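Local structure of GTPase activator-like protein (Chaetomium thermophilum, 6SSH) at residues R42-T47 against V56-G61; Q51-V56 against V75-T80; T132-V137 against F155-V160; D150-F155 against S179-P184. The protein probably stimulates GTP hydrolysis by a small GTPase, the chain being the Rap/Ran-GAP-type (TSC2 GAP) domain of a longer protein. All coordinates share one frame; numbering follows the deposited sequence. Where two conformers were deposited one is given.

How the contacts relate
The four contacts illustrate how loops and turns are joined to one mixed sheet, contacts 1 and 2 toward edge strand 39-42 and contacts 3 and 4 toward edge strand 176-179. Contacts 1 and 2 both draw on the long loop between strands 39-42 and 63-68; they share V56, their centres lie about 8 Å apart, and D60 OD2 meets D54 N at 2.9 Å, a probable hydrogen bond. Contacts 3 and 4 share F155 and sit about 10 Å apart by centres, with V156 and V158 packed on L183. Contacts 1 and 3 lie on opposite sides of the chain's centre, about 34 Å apart by centres. Near contact 1, G61 has beside it a bound 1,2-ethanediol, probably from the crystallisation liquor.

Contact 1 (R42-T47 against V56-G61); sequences RLKGAT and VNDMDG
Both carboxylate oxygens of D58 are taken by R42, which meets them end-on with its two terminal nitrogens. R42 NH1 reaches D58 OD1 at 2.8 Å in an almost straight bond that lies in the guanidinium plane but comes to the oxygen on its syn side, 31° out of the carboxylate plane. R42 NH2 binds D58 OD2 at 2.8 Å, on the syn lone pair, through a more bent bond. The two flat groups are therefore twisted against each other rather than coplanar, yet a pair of bonds in place of one restrains the rotation of both.

K44 adds a looser third charge. Its chain runs out extended and bends only at chi3 (-78°), which carries CE across the carboxylate to 3.4 Å from D58 OD2; K44 NZ remains 3.9 Å from D58 OD2, a long salt bridge. The same K44 CE is also 3.6 Å from V56 O. R42, K44 and D58 thus form a small salt-bridge network, and two cations around one carboxylate would be expected to favour its ionised form. The buried L43 points toward 56-61, its CD1 lying 3.5 Å from G61 O. Each partner is shaped by a beta turn, type II from L43 to A46 and type I from D58 to G61.

R42 NH1 is also bonded to Q62 O, while D60 makes a salt bridge to R97 of helix 93-99. The contact pins together the two ends of the long loop that leaves edge strand 39-42 and returns into its antiparallel neighbour 63-68, on which R42 and L43 also pack through Y63 and T64.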
loop_
_atom_site.group_PDB
_atom_site.type_symbol
_atom_site.label_atom_id
_atom_site.label_comp_id
_atom_site.label_asym_id
_atom_site.label_seq_id
_atom_site.Cartn_x
_atom_site.Cartn_y
_atom_site.Cartn_z
ATOM N N ARG A 42 1.474 -16.076 7.267
ATOM C CA ARG A 42 2.560 -16.109 8.243
ATOM C C ARG A 42 3.913 -16.038 7.536
ATOM O O ARG A 42 4.166 -16.756 6.570
ATOM C CB ARG A 42 2.447 -17.406 9.071
ATOM C CG ARG A 42 3.429 -17.486 10.241
ATOM C CD ARG A 42 2.983 -16.606 11.455
ATOM N NE ARG A 42 3.917 -16.736 12.582
ATOM C CZ ARG A 42 5.117 -16.121 12.597
ATOM N NH1 ARG A 42 5.536 -15.273 11.639
ATOM N NH2 ARG A 42 5.907 -16.365 13.652
ATOM N N LEU A 43 4.805 -15.187 8.044
ATOM C CA LEU A 43 6.107 -14.989 7.387
ATOM C C LEU A 43 7.232 -15.937 7.853
ATOM O O LEU A 43 8.068 -16.319 7.043
ATOM C CB LEU A 43 6.573 -13.547 7.559
ATOM C CG LEU A 43 5.777 -12.565 6.675
ATOM C CD1 LEU A 43 6.066 -11.166 7.116
ATOM C CD2 LEU A 43 6.191 -12.761 5.194
ATOM N N LYS A 44 7.240 -16.351 9.120
ATOM C CA LYS A 44 8.346 -17.172 9.608
ATOM C C LYS A 44 8.282 -18.522 8.980
ATOM O O LYS A 44 7.262 -19.197 9.059
ATOM C CB LYS A 44 8.307 -17.269 11.131
ATOM C CG LYS A 44 9.489 -18.076 11.661
ATOM C CD LYS A 44 9.474 -18.228 13.171
ATOM C CE LYS A 44 9.962 -16.952 13.826
ATOM N NZ LYS A 44 10.049 -17.177 15.336
ATOM N N GLY A 45 9.378 -18.972 8.369
ATOM C CA GLY A 45 9.376 -20.256 7.690
ATOM C C GLY A 45 8.598 -20.308 6.405
ATOM O O GLY A 45 8.346 -21.399 5.872
ATOM N N ALA A 46 8.227 -19.150 5.876
ATOM C CA ALA A 46 7.420 -19.134 4.677
ATOM C C ALA A 46 8.094 -19.864 3.554
ATOM O O ALA A 46 9.301 -19.752 3.375
ATOM C CB ALA A 46 7.148 -17.690 4.276
ATOM N N THR A 47 7.265 -20.555 2.764
ATOM C CA THR A 47 7.797 -21.390 1.676
ATOM C C THR A 47 7.583 -20.765 0.305
ATOM O O THR A 47 7.717 -21.424 -0.714
ATOM C CB THR A 47 7.173 -22.789 1.664
ATOM O OG1 THR A 47 5.747 -22.673 1.606
ATOM C CG2 THR A 47 7.620 -23.524 2.946
ATOM N N VAL A 56 12.910 -15.334 8.812
ATOM C CA VAL A 56 13.720 -15.981 9.887
ATOM C C VAL A 56 13.285 -15.596 11.273
ATOM O O VAL A 56 13.046 -16.450 12.119
ATOM C CB VAL A 56 15.223 -15.638 9.684
ATOM C CG1 VAL A 56 16.093 -16.344 10.734
ATOM C CG2 VAL A 56 15.635 -16.084 8.359
ATOM N N ASN A 57 13.229 -14.300 11.555
ATOM C CA ASN A 57 13.039 -13.820 12.884
ATOM C C ASN A 57 11.927 -12.844 13.092
ATOM O O ASN A 57 11.881 -12.151 14.098
ATOM C CB ASN A 57 14.320 -13.099 13.438
ATOM C CG ASN A 57 15.600 -13.909 13.334
ATOM O OD1 ASN A 57 15.758 -14.913 14.018
ATOM N ND2 ASN A 57 16.547 -13.429 12.526
ATOM N N ASP A 58 10.996 -12.753 12.124
ATOM C CA ASP A 58 9.841 -11.851 12.233
ATOM C C ASP A 58 10.245 -10.394 12.397
ATOM O O ASP A 58 9.487 -9.604 12.919
ATOM C CB ASP A 58 8.870 -12.254 13.334
ATOM C CG ASP A 58 8.169 -13.579 13.080
ATOM O OD1 ASP A 58 7.933 -13.898 11.877
ATOM O OD2 ASP A 58 7.822 -14.298 14.076
ATOM N N MET A 59 11.381 -10.026 11.830
ATOM C CA MET A 59 11.839 -8.660 11.937
ATOM C C MET A 59 10.877 -7.672 11.265
ATOM O O MET A 59 10.764 -6.511 11.691
ATOM C CB MET A 59 13.214 -8.550 11.262
ATOM C CG MET A 59 13.735 -7.116 11.304
ATOM S SD MET A 59 15.421 -7.068 10.607
ATOM C CE MET A 59 15.206 -7.252 8.894
ATOM N N ASP A 60 10.201 -8.135 10.203
ATOM C CA ASP A 60 9.256 -7.300 9.473
ATOM C C ASP A 60 7.815 -7.610 9.893
ATOM O O ASP A 60 6.868 -7.200 9.186
ATOM C CB ASP A 60 9.426 -7.510 7.980
ATOM C CG ASP A 60 10.779 -7.067 7.513
ATOM O OD1 ASP A 60 11.220 -5.933 7.872
ATOM O OD2 ASP A 60 11.486 -7.817 6.853
ATOM N N GLY A 61 7.614 -8.279 11.022
ATOM C CA GLY A 61 6.294 -8.642 11.480
ATOM C C GLY A 61 6.037 -10.126 11.301
ATOM O O GLY A 61 6.695 -10.764 10.497
#

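Contact 2 (Q51-V56 against V75-T80)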
loop_
_atom_site.group_PDB
_atom_site.type_symbol
_atom_site.label_atom_id
_atom_site.label_comp_id
_atom_site.label_asym_id
_atom_site.label_seq_id
_atom_site.Cartn_x
_atom_site.Cartn_y
_atom_site.Cartn_z
ATOM N N GLN A 51 9.407 -11.558 -1.047
ATOM C CA GLN A 51 9.748 -10.263 -1.603
ATOM C C GLN A 51 10.431 -9.369 -0.601
ATOM O O GLN A 51 10.173 -8.172 -0.485
ATOM C CB GLN A 51 8.513 -9.602 -2.219
ATOM C CG GLN A 51 7.906 -10.382 -3.352
ATOM C CD GLN A 51 8.708 -10.326 -4.617
ATOM O OE1 GLN A 51 9.717 -9.654 -4.713
ATOM N NE2 GLN A 51 8.268 -11.080 -5.619
ATOM N N GLY A 52 11.419 -9.950 0.071
ATOM C CA GLY A 52 12.257 -9.198 0.977
ATOM C C GLY A 52 11.828 -9.198 2.436
ATOM O O GLY A 52 12.556 -8.757 3.326
ATOM N N LEU A 53 10.606 -9.607 2.737
ATOM C CA LEU A 53 10.128 -9.659 4.135
ATOM C C LEU A 53 10.806 -10.804 4.862
ATOM O O LEU A 53 10.893 -11.913 4.347
ATOM C CB LEU A 53 8.596 -9.817 4.177
ATOM C CG LEU A 53 7.775 -8.665 3.612
ATOM C CD1 LEU A 53 6.337 -9.091 3.529
ATOM C CD2 LEU A 53 7.931 -7.437 4.460
ATOM N N ASP A 54 11.272 -10.556 6.075
ATOM C CA ASP A 54 12.023 -11.547 6.826
ATOM C C ASP A 54 11.200 -12.803 7.077
ATOM O O ASP A 54 10.122 -12.764 7.634
ATOM C CB ASP A 54 12.414 -10.940 8.177
ATOM C CG ASP A 54 13.314 -11.879 9.043
ATOM O OD1 ASP A 54 14.036 -12.701 8.499
ATOM O OD2 ASP A 54 13.237 -11.649 10.242
ATOM N N ARG A 55 11.799 -13.942 6.733
ATOM C CA ARG A 55 11.238 -15.268 7.007
ATOM C C ARG A 55 11.938 -15.975 8.191
ATOM O O ARG A 55 11.603 -17.112 8.537
ATOM C CB ARG A 55 11.232 -16.101 5.718
ATOM C CG ARG A 55 12.573 -16.630 5.276
ATOM C CD ARG A 55 12.479 -17.353 3.949
ATOM N NE ARG A 55 11.752 -18.605 4.094
ATOM C CZ ARG A 55 12.219 -19.677 4.719
ATOM N NH1 ARG A 55 13.448 -19.676 5.206
ATOM N NH2 ARG A 55 11.488 -20.767 4.808
ATOM N N VAL A 56 12.910 -15.334 8.812
ATOM C CA VAL A 56 13.720 -15.981 9.887
ATOM C C VAL A 56 13.285 -15.596 11.273
ATOM O O VAL A 56 13.046 -16.450 12.119
ATOM C CB VAL A 56 15.223 -15.638 9.684
ATOM C CG1 VAL A 56 16.093 -16.344 10.734
ATOM C CG2 VAL A 56 15.635 -16.084 8.359
ATOM N N VAL A 75 2.974 -9.838 -3.149
ATOM C CA VAL A 75 3.234 -9.719 -1.725
ATOM C C VAL A 75 3.095 -8.248 -1.394
ATOM O O VAL A 75 3.778 -7.396 -2.019
ATOM C CB VAL A 75 4.621 -10.210 -1.352
ATOM C CG1 VAL A 75 4.893 -9.980 0.133
ATOM C CG2 VAL A 75 4.763 -11.680 -1.674
ATOM N N PHE A 76 2.219 -7.930 -0.446
ATOM C CA PHE A 76 2.081 -6.537 0.010
ATOM C C PHE A 76 3.067 -6.278 1.146
ATOM O O PHE A 76 3.350 -7.162 1.987
ATOM C CB PHE A 76 0.644 -6.249 0.440
ATOM C CG PHE A 76 -0.324 -6.313 -0.733
ATOM C CD1 PHE A 76 -1.062 -7.461 -0.948
ATOM C CD2 PHE A 76 -0.381 -5.272 -1.667
ATOM C CE1 PHE A 76 -1.930 -7.549 -2.051
ATOM C CE2 PHE A 76 -1.248 -5.357 -2.745
ATOM C CZ PHE A 76 -1.993 -6.511 -2.924
ATOM N N HIS A 77 3.608 -5.067 1.129
ATOM C CA HIS A 77 4.523 -4.594 2.175
ATOM C C HIS A 77 3.758 -3.585 2.980
ATOM O O HIS A 77 3.670 -2.415 2.596
ATOM C CB HIS A 77 5.775 -3.968 1.616
ATOM C CG HIS A 77 6.646 -4.889 0.845
ATOM N ND1 HIS A 77 7.495 -4.430 -0.140
ATOM C CD2 HIS A 77 6.927 -6.210 1.013
ATOM C CE1 HIS A 77 8.240 -5.440 -0.572
ATOM N NE2 HIS A 77 7.917 -6.539 0.122
ATOM N N VAL A 78 3.123 -4.018 4.049
ATOM C CA VAL A 78 2.119 -3.236 4.775
ATOM C C VAL A 78 2.826 -2.611 5.996
ATOM O O VAL A 78 3.157 -3.319 6.937
ATOM C CB VAL A 78 0.946 -4.072 5.222
ATOM C CG1 VAL A 78 -0.104 -3.196 5.868
ATOM C CG2 VAL A 78 0.351 -4.848 3.992
ATOM N N THR A 79 3.059 -1.325 5.982
ATOM C CA THR A 79 3.896 -0.718 7.032
ATOM C C THR A 79 3.254 -0.898 8.390
ATOM O O THR A 79 3.985 -1.084 9.351
ATOM C CB THR A 79 4.278 0.717 6.692
ATOM O OG1 THR A 79 3.093 1.494 6.486
ATOM C CG2 THR A 79 5.161 0.755 5.457
ATOM N N THR A 80 1.934 -0.905 8.531
ATOM C CA THR A 80 1.291 -1.093 9.815
ATOM C C THR A 80 1.462 -2.559 10.326
ATOM O O THR A 80 1.254 -2.797 11.517
ATOM C CB THR A 80 -0.176 -0.733 9.838
ATOM O OG1 THR A 80 -0.865 -1.489 8.807
ATOM C CG2 THR A 80 -0.406 0.778 9.596
#
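L53, H77, V75 and the stem of Q51 form the dense part of this contact. L53 CG rests 3.7 Å from H77 CD2, and the two side chains meet at a slant. The branch L53 CD1 goes further, passing V75 CG1 at 3.8 Å as the leucine and valine slide past one another in opposite directions. Q51 packs here too: its CB points to the strand and its CG touches V75 CG2 at 3.8 Å. One polar link is set into this apolar patch: H77 NE2 donates to Q51 O at 2.9 Å. The bond is bent, with an N-H...O angle of 136°, and the nitrogen stands above the carbonyl plane. The other ring nitrogen, ND1, is bonded to D102, so the imidazole is tethered at both nitrogens, which should fix its rotation.

The looser side begins at the Q51 amide, which a bend at chi2 (-74°) turns away, leaving the aliphatic stem to do the packing. The 54-56 end of the loop does not touch the strand; there D54 OD1 accepts from V56 N at 2.9 Å in an Asx turn.

Within the fold, the loop lies against strand 73-78, which runs between 63-68 and the parallel strand 2-10. K4 of strand 2-10 touches both Q51 and H77, H98 of helix 93-99 meets L53 and the H77 ring, and F76 turns to the other side, toward L37 of helix 28-37.

Contact 3 (T132-V137 against F155-V160); sequences TPTPRV and FVMVQV
R136 and M157 cross at about a right angle, and the thioether sulfur sits over one face of the guanidinium: M157 SD stands 3.5 Å above the plane of the R136 group, over its centre. M157 reaches that position by folding back on itself, with bends at chi2 (-52°) and chi3 (-58°), while R136 arrives on an extended stem bent at chi3. T134 OG1 accepts from R136 N at 3.1 Å, an ST turn that helps to set the arginine's starting point.

F155 is turned differently. Its ring slants past V137, with CE1 4.0 Å from V137 CG1, and its CB is 3.6 Å from R136 O. A water fixed by T134 O, R136 O and F155 N ties the backbones here, where the strands part. Farther along the strands, T132 and M157 form an antiparallel hydrogen-bonded pair, T132 N to M157 O at 2.8 Å and M157 N to T132 O at 2.9 Å.

The contact thus joins strand 127-134, near its C-terminal part, to the start of strand 155-162. I177 of edge strand 176-179 flanks R136, F155 and M157, whereas V156 and V158 face the other way and pack on L183 of helix 183-201.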
loop_
_atom_site.group_PDB
_atom_site.type_symbol
_atom_site.label_atom_id
_atom_site.label_comp_id
_atom_site.label_asym_id
_atom_site.label_seq_id
_atom_site.Cartn_x
_atom_site.Cartn_y
_atom_site.Cartn_z
ATOM N N THR A 132 -8.638 7.959 -0.412
ATOM C CA THR A 132 -9.019 8.986 0.543
ATOM C C THR A 132 -10.488 8.808 0.872
ATOM O O THR A 132 -11.331 9.045 -0.018
ATOM C CB THR A 132 -8.797 10.382 -0.038
ATOM O OG1 THR A 132 -7.457 10.484 -0.531
ATOM C CG2 THR A 132 -8.978 11.442 0.994
ATOM N N PRO A 133 -10.848 8.445 2.094
ATOM C CA PRO A 133 -12.266 8.345 2.469
ATOM C C PRO A 133 -13.001 9.653 2.210
ATOM O O PRO A 133 -12.492 10.753 2.353
ATOM C CB PRO A 133 -12.226 8.035 3.931
ATOM C CG PRO A 133 -10.904 7.239 4.073
ATOM C CD PRO A 133 -9.953 7.975 3.182
ATOM N N THR A 134 -14.267 9.537 1.779
ATOM C CA THR A 134 -15.146 10.668 1.517
ATOM C C THR A 134 -16.505 10.393 2.113
ATOM O O THR A 134 -16.960 9.242 2.088
ATOM C CB THR A 134 -15.243 10.931 0.049
ATOM O OG1 THR A 134 -16.111 12.054 -0.160
ATOM C CG2 THR A 134 -15.851 9.754 -0.679
ATOM N N PRO A 135 -17.187 11.449 2.575
ATOM C CA PRO A 135 -18.599 11.297 2.955
ATOM C C PRO A 135 -19.558 11.196 1.758
ATOM O O PRO A 135 -20.722 10.831 1.947
ATOM C CB PRO A 135 -18.872 12.590 3.748
ATOM C CG PRO A 135 -17.994 13.599 3.030
ATOM C CD PRO A 135 -16.723 12.846 2.712
ATOM N N ARG A 136 -19.076 11.549 0.579
ATOM C CA ARG A 136 -19.926 11.579 -0.606
ATOM C C ARG A 136 -20.490 10.181 -0.928
ATOM O O ARG A 136 -19.817 9.156 -0.772
ATOM C CB ARG A 136 -19.055 12.061 -1.773
ATOM C CG ARG A 136 -19.636 12.520 -3.100
ATOM C CD ARG A 136 -18.406 12.730 -4.065
ATOM N NE ARG A 136 -17.147 13.048 -3.349
ATOM C CZ ARG A 136 -16.034 13.483 -3.934
ATOM N NH1 ARG A 136 -15.991 13.655 -5.254
ATOM N NH2 ARG A 136 -14.973 13.756 -3.192
ATOM N N VAL A 137 -21.716 10.207 -1.447
ATOM C CA VAL A 137 -22.342 9.039 -2.040
ATOM C C VAL A 137 -22.693 9.485 -3.479
ATOM O O VAL A 137 -23.194 10.578 -3.675
ATOM C CB VAL A 137 -23.588 8.679 -1.257
ATOM C CG1 VAL A 137 -24.434 7.577 -1.994
ATOM C CG2 VAL A 137 -23.167 8.232 0.149
ATOM N N PHE A 155 -17.994 5.138 0.724
ATOM C CA PHE A 155 -17.151 5.334 -0.437
ATOM C C PHE A 155 -15.829 5.962 -0.109
ATOM O O PHE A 155 -15.686 6.625 0.961
ATOM C CB PHE A 155 -17.888 6.168 -1.492
ATOM C CG PHE A 155 -19.147 5.512 -1.996
ATOM C CD1 PHE A 155 -20.335 5.592 -1.289
ATOM C CD2 PHE A 155 -19.110 4.795 -3.196
ATOM C CE1 PHE A 155 -21.482 4.932 -1.725
ATOM C CE2 PHE A 155 -20.258 4.139 -3.649
ATOM C CZ PHE A 155 -21.428 4.207 -2.914
ATOM N N VAL A 156 -14.883 5.775 -1.022
ATOM C CA VAL A 156 -13.592 6.472 -0.986
ATOM C C VAL A 156 -13.335 7.057 -2.376
ATOM O O VAL A 156 -13.951 6.675 -3.368
ATOM C CB VAL A 156 -12.431 5.544 -0.612
ATOM C CG1 VAL A 156 -12.677 4.898 0.761
ATOM C CG2 VAL A 156 -12.231 4.485 -1.649
ATOM N N MET A 157 -12.427 8.012 -2.448
ATOM C CA MET A 157 -11.833 8.483 -3.658
ATOM C C MET A 157 -10.560 7.759 -3.923
ATOM O O MET A 157 -9.784 7.533 -2.984
ATOM C CB MET A 157 -11.596 9.978 -3.586
ATOM C CG MET A 157 -12.873 10.784 -3.321
ATOM S SD MET A 157 -14.287 10.463 -4.420
ATOM C CE MET A 157 -13.489 10.848 -5.950
ATOM N N VAL A 158 -10.320 7.369 -5.160
ATOM C CA VAL A 158 -9.087 6.702 -5.559
ATOM C C VAL A 158 -8.447 7.514 -6.654
ATOM O O VAL A 158 -9.135 7.845 -7.639
ATOM C CB VAL A 158 -9.307 5.240 -6.079
ATOM C CG1 VAL A 158 -7.966 4.648 -6.471
ATOM C CG2 VAL A 158 -9.985 4.400 -5.039
ATOM N N GLN A 159 -7.198 7.907 -6.488
ATOM C CA GLN A 159 -6.448 8.718 -7.438
ATOM C C GLN A 159 -5.075 8.125 -7.657
ATOM O O GLN A 159 -4.393 7.688 -6.695
ATOM C CB GLN A 159 -6.306 10.132 -6.905
ATOM C CG GLN A 159 -5.533 11.106 -7.802
ATOM C CD GLN A 159 -5.547 12.559 -7.270
ATOM O OE1 GLN A 159 -6.262 12.889 -6.324
ATOM N NE2 GLN A 159 -4.733 13.415 -7.876
ATOM N N VAL A 160 -4.619 8.060 -8.880
ATOM C CA VAL A 160 -3.282 7.572 -9.163
ATOM C C VAL A 160 -2.410 8.793 -9.348
ATOM O O VAL A 160 -2.781 9.755 -10.099
ATOM C CB VAL A 160 -3.257 6.635 -10.368
ATOM C CG1 VAL A 160 -1.830 6.197 -10.765
ATOM C CG2 VAL A 160 -4.130 5.473 -10.156
HETATM O O HOH W 1 -7.475 9.864 -3.190
HETATM O O HOH W 2 -19.087 7.722 1.531
#

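Contact 4 (D150-F155 against S179-P184)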
loop_
_atom_site.group_PDB
_atom_site.type_symbol
_atom_site.label_atom_id
_atom_site.label_comp_id
_atom_site.label_asym_id
_atom_site.label_seq_id
_atom_site.Cartn_x
_atom_site.Cartn_y
_atom_site.Cartn_z
ATOM N N ASP A 150 -22.975 -0.797 5.819
ATOM C CA ASP A 150 -22.948 -1.592 4.596
ATOM C C ASP A 150 -21.889 -1.049 3.629
ATOM O O ASP A 150 -21.879 0.135 3.272
ATOM C CB ASP A 150 -24.323 -1.633 3.955
ATOM C CG ASP A 150 -24.366 -2.487 2.709
ATOM O OD1 ASP A 150 -23.897 -2.002 1.673
ATOM O OD2 ASP A 150 -24.916 -3.614 2.752
ATOM N N ASP A 151 -20.976 -1.932 3.242
ATOM C CA ASP A 151 -19.816 -1.559 2.437
ATOM C C ASP A 151 -20.172 -1.084 1.011
ATOM O O ASP A 151 -19.296 -0.582 0.313
ATOM C CB ASP A 151 -18.801 -2.710 2.369
ATOM C CG ASP A 151 -19.403 -4.027 1.891
ATOM O OD1 ASP A 151 -20.567 -4.048 1.457
ATOM O OD2 ASP A 151 -18.684 -5.054 1.943
ATOM N N GLU A 152 -21.418 -1.254 0.561
ATOM C CA GLU A 152 -21.853 -0.699 -0.725
ATOM C C GLU A 152 -22.364 0.740 -0.580
ATOM O O GLU A 152 -22.641 1.409 -1.573
ATOM C CB GLU A 152 -22.964 -1.567 -1.357
ATOM C CG GLU A 152 -22.451 -2.919 -1.798
ATOM C CD GLU A 152 -23.562 -3.821 -2.301
ATOM O OE1 GLU A 152 -24.538 -4.047 -1.552
ATOM O OE2 GLU A 152 -23.460 -4.295 -3.445
ATOM N N GLN A 153 -22.511 1.191 0.657
ATOM C CA GLN A 153 -23.099 2.494 0.946
ATOM C C GLN A 153 -22.063 3.514 1.425
ATOM O O GLN A 153 -22.417 4.685 1.650
ATOM C CB GLN A 153 -24.166 2.336 2.038
ATOM C CG GLN A 153 -25.383 1.497 1.644
ATOM C CD GLN A 153 -26.466 1.469 2.736
ATOM O OE1 GLN A 153 -26.306 2.060 3.815
ATOM N NE2 GLN A 153 -27.562 0.768 2.461
ATOM N N ARG A 154 -20.803 3.100 1.548
ATOM C CA ARG A 154 -19.727 3.986 1.982
ATOM C C ARG A 154 -18.630 3.987 0.957
ATOM O O ARG A 154 -18.312 2.945 0.425
ATOM C CB ARG A 154 -19.266 3.566 3.360
ATOM C CG ARG A 154 -20.482 3.671 4.295
ATOM C CD ARG A 154 -20.108 3.776 5.732
ATOM N NE ARG A 154 -19.449 2.560 6.123
ATOM C CZ ARG A 154 -18.194 2.476 6.549
ATOM N NH1 ARG A 154 -17.467 3.566 6.744
ATOM N NH2 ARG A 154 -17.721 1.290 6.865
ATOM N N PHE A 155 -17.994 5.138 0.724
ATOM C CA PHE A 155 -17.151 5.334 -0.437
ATOM C C PHE A 155 -15.829 5.962 -0.109
ATOM O O PHE A 155 -15.686 6.625 0.961
ATOM C CB PHE A 155 -17.888 6.168 -1.492
ATOM C CG PHE A 155 -19.147 5.512 -1.996
ATOM C CD1 PHE A 155 -20.335 5.592 -1.289
ATOM C CD2 PHE A 155 -19.110 4.795 -3.196
ATOM C CE1 PHE A 155 -21.482 4.932 -1.725
ATOM C CE2 PHE A 155 -20.258 4.139 -3.649
ATOM C CZ PHE A 155 -21.428 4.207 -2.914
ATOM N N SER A 179 -16.876 2.206 -3.973
ATOM C CA SER A 179 -17.411 1.730 -2.709
ATOM C C SER A 179 -16.338 0.924 -1.965
ATOM O O SER A 179 -15.418 0.359 -2.568
ATOM C CB SER A 179 -18.668 0.894 -2.913
ATOM O OG SER A 179 -18.292 -0.375 -3.478
ATOM N N LEU A 180 -16.488 0.840 -0.652
ATOM C CA LEU A 180 -15.597 -0.036 0.119
ATOM C C LEU A 180 -15.706 -1.471 -0.350
ATOM O O LEU A 180 -14.672 -2.127 -0.351
ATOM C CB LEU A 180 -15.913 0.025 1.620
ATOM C CG LEU A 180 -15.568 1.357 2.265
ATOM C CD1 LEU A 180 -15.987 1.348 3.736
ATOM C CD2 LEU A 180 -14.107 1.681 2.134
ATOM N N LYS A 181 -16.886 -1.942 -0.743
ATOM C CA LYS A 181 -16.988 -3.318 -1.263
ATOM C C LYS A 181 -16.172 -3.543 -2.515
ATOM O O LYS A 181 -15.534 -4.578 -2.658
ATOM C CB LYS A 181 -18.452 -3.658 -1.527
ATOM C CG LYS A 181 -18.707 -5.134 -1.889
ATOM C CD LYS A 181 -20.188 -5.386 -2.171
ATOM C CE LYS A 181 -20.465 -6.879 -2.394
ATOM N NZ LYS A 181 -19.963 -7.730 -1.271
ATOM N N ALA A 182 -16.175 -2.602 -3.437
ATOM C CA ALA A 182 -15.453 -2.727 -4.690
ATOM C C ALA A 182 -13.987 -2.416 -4.587
ATOM O O ALA A 182 -13.190 -2.745 -5.484
ATOM C CB ALA A 182 -16.067 -1.823 -5.716
ATOM N N LEU A 183 -13.614 -1.787 -3.493
ATOM C CA LEU A 183 -12.283 -1.197 -3.369
ATOM C C LEU A 183 -11.098 -2.165 -3.479
ATOM O O LEU A 183 -10.167 -1.875 -4.207
ATOM C CB LEU A 183 -12.236 -0.346 -2.103
ATOM C CG LEU A 183 -10.917 0.406 -1.940
ATOM C CD1 LEU A 183 -10.747 1.468 -3.070
ATOM C CD2 LEU A 183 -10.894 1.044 -0.526
ATOM N N PRO A 184 -11.125 -3.290 -2.750
ATOM C CA PRO A 184 -9.893 -4.084 -2.829
ATOM C C PRO A 184 -9.629 -4.646 -4.229
ATOM O O PRO A 184 -8.472 -4.641 -4.676
ATOM C CB PRO A 184 -10.169 -5.253 -1.872
ATOM C CG PRO A 184 -11.337 -4.875 -1.045
ATOM C CD PRO A 184 -12.068 -3.756 -1.724
#
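K181 can be followed atom by atom along a pair of acidic side chains. Its CB lies against the D151 carboxylate, 3.6 Å from D151 CG. With chi1 at -172° the chain sets off away from its own backbone N, and CG continues past the D151 oxygens. CD then comes to 3.4 Å from E152 CG, where lysine and glutamate run side by side in the same direction. CE passes E152 OE2 at 4.1 Å, and a final turn at chi4 leaves K181 NZ 4.4 Å from D151 OD2, beyond a salt bridge, so any attraction between these charges is probably diffuse.

The backbone supplies firmer links. K181 N donates to D151 O at 3.0 Å, from well above the carbonyl plane, and L180 N donates to R154 O, also at 3.0 Å, in a straighter bond. L180 CD1 sits over one face of the R154 guanidinium, displaced toward its rim and 3.6 Å from R154 NH2. That guanidinium makes its salt bridge to D29 of helix 28-37. S179 CB touches F155 CE2.

Two side-chain-to-backbone bonds shape the segments: D150 OD1 accepts from E152 N in an Asx turn, within a type I turn from D150 to Q153, and S179 OG accepts from A182 N in an ST motif. F155 and S179 form an antiparallel non-hydrogen-bonded pair between strands 155-162 and 176-179, from which the ST motif leads toward helix 183-201, a strand-to-helix connection of this alpha/beta GAP domain.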